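Local atomic coordinates of conserved hypothetical protein (Agrobacterium tumefaciens, PDB entry 2FEX), a protein that is of unknown function but belongs to the DJ-1/PfpI family, whose members share a glutaminase-like alpha/beta fold, and forms an assembly of two chains. Residues V151-A154 and G155-V159; Q10-D14 and W15-L19; R139-P142 and R143-D147. All coordinates share one frame; numbering follows the deposited sequence. Where two conformers were deposited one is given.

Contact 1: residues V151-A154 and G155-V159; sequences VTAA and GSAPV
A153 and A154 meet S156 and A157 where the chain leaves strand 150-153 and reverses before helix 158-168, a beta-turn-alpha connection at the C-terminal end of strand 150-153. It illustrates how such a junction can be built from small side chains and one backbone bond. Upstream, V151 packs on F161 and E164 of that helix and is tied into the sheet by backbone hydrogen bonds with V97 and G99, while T152 uses OG1 for a hydrogen bond with the N of T119.

A153 comes next, its methyl directed at the far side of the turn. Its CB lies 4.2 Å from CB of A157, a methyl-to-methyl contact; the A153 methyl also packs on F161.

A154 opens a type I beta turn that ends at A157. Its carbonyl oxygen accepts a hydrogen bond from the amide of A157, with A157 N 2.9 Å from A154 O and an N-H...O angle of 155°. The donor stands well above the carbonyl plane, off the lone pairs. The methyl of A157 lies alongside the same oxygen, its CB 3.7 Å from A154 O. A154 CB also meets the hydroxyl of S156, 3.5 Å from S156 OG. S156 holds that oxygen between its backbone N and its carbonyl carbon (chi1 52°), tucked close to its own main chain, while the residue packs on I182 of the second subunit.

G155 and S156 occupy the two central positions of the turn, and A157 is the N-cap residue of the helix. With no charged group across the contact, the chemistry implies a reversal closed by one main-chain bond, in which the side chains of N121 and W15 satisfy the N and O of G155 and the alanine methyls fill in around it.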
ATOM      1  N   VAL A 151       4.383  13.949 -12.801  1.00 12.83           N
ATOM      2  CA  VAL A 151       4.911  13.635 -11.486  1.00 13.48           C
ATOM      3  C   VAL A 151       5.649  12.280 -11.589  1.00 13.20           C
ATOM      4  O   VAL A 151       5.122  11.299 -12.144  1.00 12.70           O
ATOM      5  CB  VAL A 151       3.771  13.514 -10.449  1.00 13.85           C
ATOM      6  CG1 VAL A 151       4.321  12.948  -9.102  1.00 15.20           C
ATOM      7  CG2 VAL A 151       3.154  14.945 -10.211  1.00 15.69           C
ATOM      8  N   THR A 152       6.858  12.221 -11.049  1.00 13.40           N
ATOM      9  CA  THR A 152       7.626  10.995 -11.045  1.00 12.87           C
ATOM     10  C   THR A 152       8.229  10.752  -9.646  1.00 13.63           C
ATOM     11  O   THR A 152       8.400  11.675  -8.868  1.00 13.37           O
ATOM     12  CB  THR A 152       8.753  11.017 -12.129  1.00 13.10           C
ATOM     13  OG1 THR A 152       9.506  12.234 -11.976  1.00 13.62           O
ATOM     14  CG2 THR A 152       8.117  10.892 -13.561  1.00 14.36           C
ATOM     15  N   ALA A 153       8.522   9.479  -9.361  1.00 12.42           N
ATOM     16  CA  ALA A 153       9.129   9.072  -8.090  1.00 12.48           C
ATOM     17  C   ALA A 153       9.745   7.711  -8.215  1.00 13.05           C
ATOM     18  O   ALA A 153       9.388   6.916  -9.098  1.00 12.61           O
ATOM     19  CB  ALA A 153       8.041   9.011  -7.023  1.00 13.24           C
ATOM     20  N   ALA A 154      10.680   7.461  -7.289  1.00 13.63           N
ATOM     21  CA  ALA A 154      11.254   6.125  -7.136  1.00 12.46           C
ATOM     22  C   ALA A 154      10.186   5.319  -6.342  1.00 12.55           C
ATOM     23  O   ALA A 154       9.346   5.918  -5.611  1.00 12.48           O
ATOM     24  CB  ALA A 154      12.511   6.256  -6.331  1.00 12.16           C
ATOM     25  N   GLY A 155      10.297   4.001  -6.423  1.00 13.52           N
ATOM     26  CA  GLY A 155       9.425   3.125  -5.652  1.00 12.98           C
ATOM     27  C   GLY A 155       9.567   3.338  -4.148  1.00 13.32           C
ATOM     28  O   GLY A 155       8.639   3.034  -3.405  1.00 14.04           O
ATOM     29  N   SER A 156      10.724   3.861  -3.720  1.00 12.90           N
ATOM     30  CA  SER A 156      10.950   4.157  -2.292  1.00 13.44           C
ATOM     31  C   SER A 156      10.215   5.422  -1.784  1.00 13.81           C
ATOM     32  O   SER A 156      10.341   5.770  -0.584  1.00 13.71           O
ATOM     33  CB  SER A 156      12.465   4.365  -2.074  1.00 13.36           C
ATOM     34  OG  SER A 156      12.948   5.329  -3.027  1.00 15.80           O
ATOM     35  N   ALA A 157       9.514   6.137  -2.681  1.00 12.21           N
ATOM     36  CA  ALA A 157       8.932   7.446  -2.294  1.00 13.86           C
ATOM     37  C   ALA A 157       7.395   7.474  -2.492  1.00 13.65           C
ATOM     38  O   ALA A 157       6.890   8.413  -3.127  1.00 13.41           O
ATOM     39  CB  ALA A 157       9.583   8.584  -3.114  1.00 14.11           C
ATOM     40  N   PRO A 158       6.676   6.494  -1.920  1.00 13.35           N
ATOM     41  CA  PRO A 158       5.227   6.516  -2.133  1.00 13.35           C
ATOM     42  C   PRO A 158       4.521   7.717  -1.503  1.00 13.87           C
ATOM     43  O   PRO A 158       3.463   8.137  -1.997  1.00 13.87           O
ATOM     44  CB  PRO A 158       4.757   5.191  -1.485  1.00 13.55           C
ATOM     45  CG  PRO A 158       5.779   4.900  -0.382  1.00 14.41           C
ATOM     46  CD  PRO A 158       7.096   5.375  -1.032  1.00 12.97           C
ATOM     47  N   VAL A 159       5.057   8.229  -0.391  1.00 12.93           N
ATOM     48  CA  VAL A 159       4.368   9.336   0.294  1.00 13.10           C
ATOM     49  C   VAL A 159       4.465  10.616  -0.531  1.00 13.32           C
ATOM     50  O   VAL A 159       3.462  11.261  -0.784  1.00 13.19           O
ATOM     51  CB  VAL A 159       4.885   9.532   1.719  1.00 13.23           C
ATOM     52  CG1 VAL A 159       4.053  10.671   2.373  1.00 14.57           C
ATOM     53  CG2 VAL A 159       4.752   8.178   2.473  1.00 15.50           C
TER

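Contact 2: residues Q10-D14 and W15-L19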
ATOM      1  N   GLN A  10      -0.634  -6.672 -14.035  1.00 12.36           N
ATOM      2  CA  GLN A  10      -0.161  -7.868 -13.336  0.50 12.42           C
ATOM      3  C   GLN A  10       1.116  -7.518 -12.570  1.00 13.46           C
ATOM      4  O   GLN A  10       2.000  -6.819 -13.111  1.00 13.56           O
ATOM      5  CB  GLN A  10       0.111  -8.973 -14.357  0.50 13.39           C
ATOM      6  CG  GLN A  10      -1.178  -9.527 -14.964  0.50 12.92           C
ATOM      7  CD  GLN A  10      -2.008 -10.405 -14.006  0.50 15.00           C
ATOM      8  OE1 GLN A  10      -1.692 -10.564 -12.812  0.50 13.22           O
ATOM      9  NE2 GLN A  10      -3.050 -11.035 -14.571  0.50 16.70           N
ATOM     10  N   ASP A  11       1.198  -7.995 -11.326  1.00 12.66           N
ATOM     11  CA  ASP A  11       2.390  -7.818 -10.478  1.00 13.26           C
ATOM     12  C   ASP A  11       2.618  -6.344 -10.162  1.00 11.94           C
ATOM     13  O   ASP A  11       3.738  -5.919  -9.922  1.00 13.05           O
ATOM     14  CB  ASP A  11       3.641  -8.421 -11.167  1.00 13.53           C
ATOM     15  CG  ASP A  11       3.541  -9.911 -11.320  1.00 20.93           C
ATOM     16  OD1 ASP A  11       3.168 -10.581 -10.340  1.00 26.32           O
ATOM     17  OD2 ASP A  11       3.829 -10.360 -12.418  1.00 22.64           O
ATOM     18  N   PHE A  12       1.531  -5.556 -10.040  1.00 12.28           N
ATOM     19  CA  PHE A  12       1.726  -4.145  -9.613  1.00 11.25           C
ATOM     20  C   PHE A  12       2.223  -4.082  -8.165  1.00 11.49           C
ATOM     21  O   PHE A  12       1.931  -4.991  -7.338  1.00 11.88           O
ATOM     22  CB  PHE A  12       0.461  -3.268  -9.795  1.00 11.67           C
ATOM     23  CG  PHE A  12      -0.661  -3.534  -8.802  1.00  9.92           C
ATOM     24  CD1 PHE A  12      -0.751  -2.740  -7.610  1.00 11.71           C
ATOM     25  CD2 PHE A  12      -1.674  -4.481  -9.103  1.00 12.57           C
ATOM     26  CE1 PHE A  12      -1.875  -2.922  -6.680  1.00 10.60           C
ATOM     27  CE2 PHE A  12      -2.779  -4.669  -8.207  1.00 14.72           C
ATOM     28  CZ  PHE A  12      -2.834  -3.891  -6.999  1.00 12.87           C
ATOM     29  N   ALA A  13       2.997  -3.019  -7.887  1.00 12.33           N
ATOM     30  CA  ALA A  13       3.601  -2.844  -6.556  1.00 12.07           C
ATOM     31  C   ALA A  13       2.512  -2.319  -5.595  1.00 11.09           C
ATOM     32  O   ALA A  13       2.084  -1.167  -5.671  1.00 10.24           O
ATOM     33  CB  ALA A  13       4.789  -1.839  -6.651  1.00 14.78           C
ATOM     34  N   ASP A  14       2.073  -3.181  -4.671  1.00 10.46           N
ATOM     35  CA  ASP A  14       0.911  -2.835  -3.801  1.00 10.70           C
ATOM     36  C   ASP A  14       1.110  -1.521  -3.079  1.00 11.36           C
ATOM     37  O   ASP A  14       0.143  -0.784  -2.862  1.00 11.39           O
ATOM     38  CB  ASP A  14       0.681  -3.885  -2.707  1.00 11.46           C
ATOM     39  CG  ASP A  14       0.515  -5.299  -3.266  1.00 11.75           C
ATOM     40  OD1 ASP A  14      -0.480  -5.975  -2.846  1.00 12.97           O
ATOM     41  OD2 ASP A  14       1.365  -5.746  -4.058  1.00 12.13           O
ATOM     42  N   TRP A  15       2.359  -1.235  -2.651  1.00 10.34           N
ATOM     43  CA  TRP A  15       2.571  -0.067  -1.760  1.00 11.55           C
ATOM     44  C   TRP A  15       2.615   1.267  -2.547  1.00 12.27           C
ATOM     45  O   TRP A  15       2.690   2.337  -1.933  1.00 13.91           O
ATOM     46  CB  TRP A  15       3.884  -0.220  -0.987  1.00 11.22           C
ATOM     47  CG  TRP A  15       5.110  -0.110  -1.824  1.00 12.07           C
ATOM     48  CD1 TRP A  15       5.850   1.034  -2.046  1.00 15.14           C
ATOM     49  CD2 TRP A  15       5.783  -1.172  -2.490  1.00 12.28           C
ATOM     50  NE1 TRP A  15       6.937   0.739  -2.872  1.00 12.81           N
ATOM     51  CE2 TRP A  15       6.916  -0.599  -3.165  1.00 13.15           C
ATOM     52  CE3 TRP A  15       5.532  -2.537  -2.644  1.00 12.50           C
ATOM     53  CZ2 TRP A  15       7.776  -1.370  -3.958  1.00 15.63           C
ATOM     54  CZ3 TRP A  15       6.401  -3.310  -3.449  1.00 15.79           C
ATOM     55  CH2 TRP A  15       7.531  -2.718  -4.063  1.00 15.35           C
ATOM     56  N   GLU A  16       2.582   1.221  -3.893  1.00 11.26           N
ATOM     57  CA  GLU A  16       2.882   2.416  -4.655  1.00 12.86           C
ATOM     58  C   GLU A  16       1.667   3.329  -4.895  1.00 12.35           C
ATOM     59  O   GLU A  16       1.827   4.549  -4.854  1.00 15.26           O
ATOM     60  CB  GLU A  16       3.632   2.040  -5.957  1.00 11.98           C
ATOM     61  CG  GLU A  16       5.039   1.537  -5.531  1.00 12.96           C
ATOM     62  CD  GLU A  16       6.003   1.146  -6.655  1.00 13.17           C
ATOM     63  OE1 GLU A  16       5.616   1.218  -7.814  1.00 13.48           O
ATOM     64  OE2 GLU A  16       7.176   0.782  -6.324  1.00 12.62           O
ATOM     65  N   PRO A  17       0.481   2.757  -5.186  1.00 12.50           N
ATOM     66  CA  PRO A  17      -0.674   3.644  -5.358  1.00 13.77           C
ATOM     67  C   PRO A  17      -1.604   3.648  -4.159  1.00 14.91           C
ATOM     68  O   PRO A  17      -2.669   4.278  -4.207  1.00 16.15           O
ATOM     69  CB  PRO A  17      -1.375   3.003  -6.562  1.00 14.87           C
ATOM     70  CG  PRO A  17      -1.235   1.535  -6.311  1.00 14.58           C
ATOM     71  CD  PRO A  17       0.167   1.369  -5.599  1.00 11.85           C
ATOM     72  N   ALA A  18      -1.203   2.940  -3.093  1.00 13.82           N
ATOM     73  CA  ALA A  18      -2.120   2.674  -1.996  1.00 13.33           C
ATOM     74  C   ALA A  18      -2.514   3.879  -1.156  1.00 13.32           C
ATOM     75  O   ALA A  18      -3.707   4.153  -0.896  1.00 13.84           O
ATOM     76  CB  ALA A  18      -1.453   1.583  -1.047  1.00 12.49           C
ATOM     77  N   LEU A  19      -1.505   4.601  -0.692  1.00 13.25           N
ATOM     78  CA  LEU A  19      -1.790   5.800   0.095  1.00 14.77           C
ATOM     79  C   LEU A  19      -2.588   6.858  -0.707  1.00 14.15           C
ATOM     80  O   LEU A  19      -3.539   7.436  -0.186  1.00 15.82           O
ATOM     81  CB  LEU A  19      -0.468   6.336   0.645  1.00 15.89           C
ATOM     82  CG  LEU A  19      -0.665   7.553   1.512  1.00 19.07           C
ATOM     83  CD1 LEU A  19      -1.578   7.205   2.776  1.00 19.04           C
ATOM     84  CD2 LEU A  19       0.748   7.964   2.025  1.00 20.03           C
TER
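A13 is covered by W15 and E16 within a type I beta turn in the beta-to-alpha loop that carries the chain from strand 3-7 to helix 18-27. The A13 methyl lies over one face of the indole: CB is 3.8 Å from the centroid of the six-membered ring of W15 and 11° off its normal, a CH-pi contact. W15 CG lies between the backbone N and the carbonyl carbon (chi1 69°), which folds the indole back over A13. The same methyl sits above the flat of the E16 carboxylate, with A13 CB 3.2 Å from E16 CD. E16 CG shares the indole face.

The turn bond, E16 N to A13 O at 3.0 Å, is nearly straight at 167°. Farther out, several polar ends find partners: W15 NE1 donates to G155 O and its ring meets F183 of the second subunit edge-to-face; E16 OE1 takes the N of G71; S44 OG and G46 N hold the D14 carboxylate. The E16 side chain also packs on C101, in a GxCxA pattern consistent with a nucleophile elbow.

P17 CD lies 3.2 Å from A13 O, and A18 CB 3.4 Å from D14 O, the carbonyl four residues back.

Contact 3: residues R139-P142 and R143-D147; sequences RDQP and RAVSD
Q141 bends back onto R143 and V145 in the loop that leads into strand 145-147, an edge strand of the mixed sheet within this chain, paired antiparallel with strand 150-153. Just before it, an inverse gamma turn centred on D140 brings the chain round, with a weak Q141 N to R139 O bond. The Q141 side chain is a compact example of an amide that hydrogen-bonds across its own loop.

CB points toward the strand side. CG lies between the backbone N and the carbonyl carbon (chi1 61°), which brings it 3.5 Å from R143 O, and the chain then runs extended. The Q141 and V145 side chains cross at about a right angle, CD 3.7 Å from V145 CG2 and NE2 nearer, 3.4 Å from the same methyl. At the tip, Q141 NE2 donates to R143 O at 2.9 Å with an N-H...O angle of 166°; the acceptor lies near the plane of the amide, whereas the nitrogen stands above the plane of the R143 carbonyl.

R139 CB also approaches this methyl, 4.2 Å from V145 CG2. R143 runs past S160 toward the second subunit, where its NH2 bonds the O of R188.

A second hydrogen from Q141 NE2 goes to a water at 2.9 Å, which in turn donates to the carbonyl oxygen of A144, 2.9 Å from the water oxygen.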
ATOM      1  N   ARG A 139      16.629  14.504 -11.748  1.00 17.02           N
ATOM      2  CA  ARG A 139      16.971  14.927 -10.370  1.00 18.47           C
ATOM      3  C   ARG A 139      17.241  13.718  -9.496  1.00 18.92           C
ATOM      4  O   ARG A 139      16.337  12.927  -9.201  1.00 18.24           O
ATOM      5  CB  ARG A 139      15.858  15.775  -9.787  1.00 18.86           C
ATOM      6  CG  ARG A 139      15.709  17.032 -10.570  1.00 21.97           C
ATOM      7  CD  ARG A 139      14.883  18.066  -9.858  1.00 28.24           C
ATOM      8  NE  ARG A 139      14.905  19.259 -10.716  1.00 32.13           N
ATOM      9  CZ  ARG A 139      14.041  20.275 -10.637  1.00 36.46           C
ATOM     10  NH1 ARG A 139      13.058  20.263  -9.731  1.00 38.52           N
ATOM     11  NH2 ARG A 139      14.156  21.298 -11.488  1.00 38.28           N
ATOM     12  N   ASP A 140      18.500  13.563  -9.088  1.00 19.64           N
ATOM     13  CA  ASP A 140      18.848  12.436  -8.220  1.00 21.31           C
ATOM     14  C   ASP A 140      18.594  12.879  -6.761  1.00 21.59           C
ATOM     15  O   ASP A 140      19.476  13.441  -6.099  1.00 22.00           O
ATOM     16  CB  ASP A 140      20.315  12.026  -8.447  1.00 24.32           C
ATOM     17  CG  ASP A 140      20.713  10.806  -7.633  1.00 29.11           C
ATOM     18  OD1 ASP A 140      19.840   9.969  -7.293  1.00 28.08           O
ATOM     19  OD2 ASP A 140      21.940  10.686  -7.332  1.00 33.18           O
ATOM     20  N   GLN A 141      17.372  12.667  -6.292  1.00 19.82           N
ATOM     21  CA  GLN A 141      16.937  13.090  -4.942  1.00 20.46           C
ATOM     22  C   GLN A 141      15.925  12.055  -4.452  1.00 19.28           C
ATOM     23  O   GLN A 141      15.351  11.347  -5.303  1.00 19.13           O
ATOM     24  CB  GLN A 141      16.237  14.453  -5.020  1.00 20.72           C
ATOM     25  CG  GLN A 141      14.917  14.459  -5.923  1.00 21.60           C
ATOM     26  CD  GLN A 141      14.229  15.799  -5.948  1.00 23.33           C
ATOM     27  OE1 GLN A 141      14.870  16.840  -6.246  1.00 25.68           O
ATOM     28  NE2 GLN A 141      12.928  15.814  -5.598  1.00 20.75           N
ATOM     29  N   PRO A 142      15.713  11.939  -3.118  1.00 17.56           N
ATOM     30  CA  PRO A 142      14.799  10.886  -2.644  1.00 15.89           C
ATOM     31  C   PRO A 142      13.314  11.156  -2.851  1.00 15.73           C
ATOM     32  O   PRO A 142      12.536  10.198  -2.880  1.00 16.57           O
ATOM     33  CB  PRO A 142      15.101  10.766  -1.132  1.00 16.88           C
ATOM     34  CG  PRO A 142      15.719  12.124  -0.775  1.00 18.00           C
ATOM     35  CD  PRO A 142      16.396  12.637  -2.005  1.00 17.61           C
ATOM     36  N   ARG A 143      12.917  12.419  -2.943  1.00 17.26           N
ATOM     37  CA  ARG A 143      11.452  12.720  -2.983  1.00 16.37           C
ATOM     38  C   ARG A 143      10.957  12.838  -4.421  1.00 16.34           C
ATOM     39  O   ARG A 143      11.721  13.163  -5.343  1.00 16.41           O
ATOM     40  CB  ARG A 143      11.111  13.994  -2.209  1.00 16.99           C
ATOM     41  CG  ARG A 143      11.397  13.841  -0.676  1.00 19.06           C
ATOM     42  CD  ARG A 143      11.116  15.153  -0.018  1.00 23.59           C
ATOM     43  NE  ARG A 143      11.524  15.089   1.375  1.00 29.17           N
ATOM     44  CZ  ARG A 143      10.915  15.746   2.349  1.00 37.50           C
ATOM     45  NH1 ARG A 143       9.872  16.530   2.066  1.00 40.03           N
ATOM     46  NH2 ARG A 143      11.344  15.606   3.603  1.00 38.20           N
ATOM     47  N   ALA A 144       9.645  12.613  -4.601  1.00 14.69           N
ATOM     48  CA  ALA A 144       8.991  12.783  -5.910  1.00 14.74           C
ATOM     49  C   ALA A 144       9.250  14.157  -6.510  1.00 14.33           C
ATOM     50  O   ALA A 144       9.432  15.179  -5.768  1.00 16.02           O
ATOM     51  CB  ALA A 144       7.478  12.617  -5.761  1.00 14.88           C
ATOM     52  N   VAL A 145       9.218  14.205  -7.830  1.00 13.66           N
ATOM     53  CA  VAL A 145       9.357  15.453  -8.568  1.00 15.21           C
ATOM     54  C   VAL A 145       8.070  15.732  -9.357  1.00 15.62           C
ATOM     55  O   VAL A 145       7.411  14.803  -9.889  1.00 16.23           O
ATOM     56  CB  VAL A 145      10.537  15.347  -9.504  1.00 14.77           C
ATOM     57  CG1 VAL A 145      10.618  16.569 -10.511  1.00 18.41           C
ATOM     58  CG2 VAL A 145      11.831  15.236  -8.732  1.00 17.67           C
ATOM     59  N   SER A 146       7.688  17.006  -9.367  1.00 16.87           N
ATOM     60  CA  SER A 146       6.548  17.457 -10.176  1.00 16.89           C
ATOM     61  C   SER A 146       6.965  18.628 -11.061  1.00 18.03           C
ATOM     62  O   SER A 146       7.421  19.688 -10.545  1.00 18.10           O
ATOM     63  CB  SER A 146       5.410  17.895  -9.267  1.00 17.79           C
ATOM     64  OG  SER A 146       4.297  18.270 -10.062  1.00 19.03           O
ATOM     65  N   ASP A 147       6.744  18.489 -12.356  1.00 17.14           N
ATOM     66  CA  ASP A 147       7.071  19.569 -13.290  1.00 18.42           C
ATOM     67  C   ASP A 147       6.294  19.359 -14.596  1.00 18.44           C
ATOM     68  O   ASP A 147       6.181  18.234 -15.103  1.00 17.85           O
ATOM     69  CB  ASP A 147       8.568  19.567 -13.601  1.00 18.68           C
ATOM     70  CG  ASP A 147       9.014  20.817 -14.360  1.00 24.29           C
ATOM     71  OD1 ASP A 147       8.533  21.942 -14.028  1.00 24.10           O
ATOM     72  OD2 ASP A 147       9.811  20.688 -15.299  1.00 22.45           O
TER
HETATM   73  O   HOH W   1      10.759  17.732  -5.470  1.00 33.24           O

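From the N terminus, contact 2 comes first, shaping the loop between strand 3-7 and helix 18-27. Contact 3 follows far along the chain, bending the loop that enters strand 145-147, and contact 1 soon after shapes the exit from strand 150-153 into helix 158-168. The three lie in series; none encloses or crosses another. Contact 1 is the hub: P158 CB packs on W15 O and V159 CG2 on L19 CD2, joining two beta-to-alpha connections, while T152 O and V145 N probably bond between the neighbouring strands and A157 CB meets P142 O. Contacts 2 and 3 do not touch, their nearest atoms about 10 Å apart, yet all three reach the second subunit.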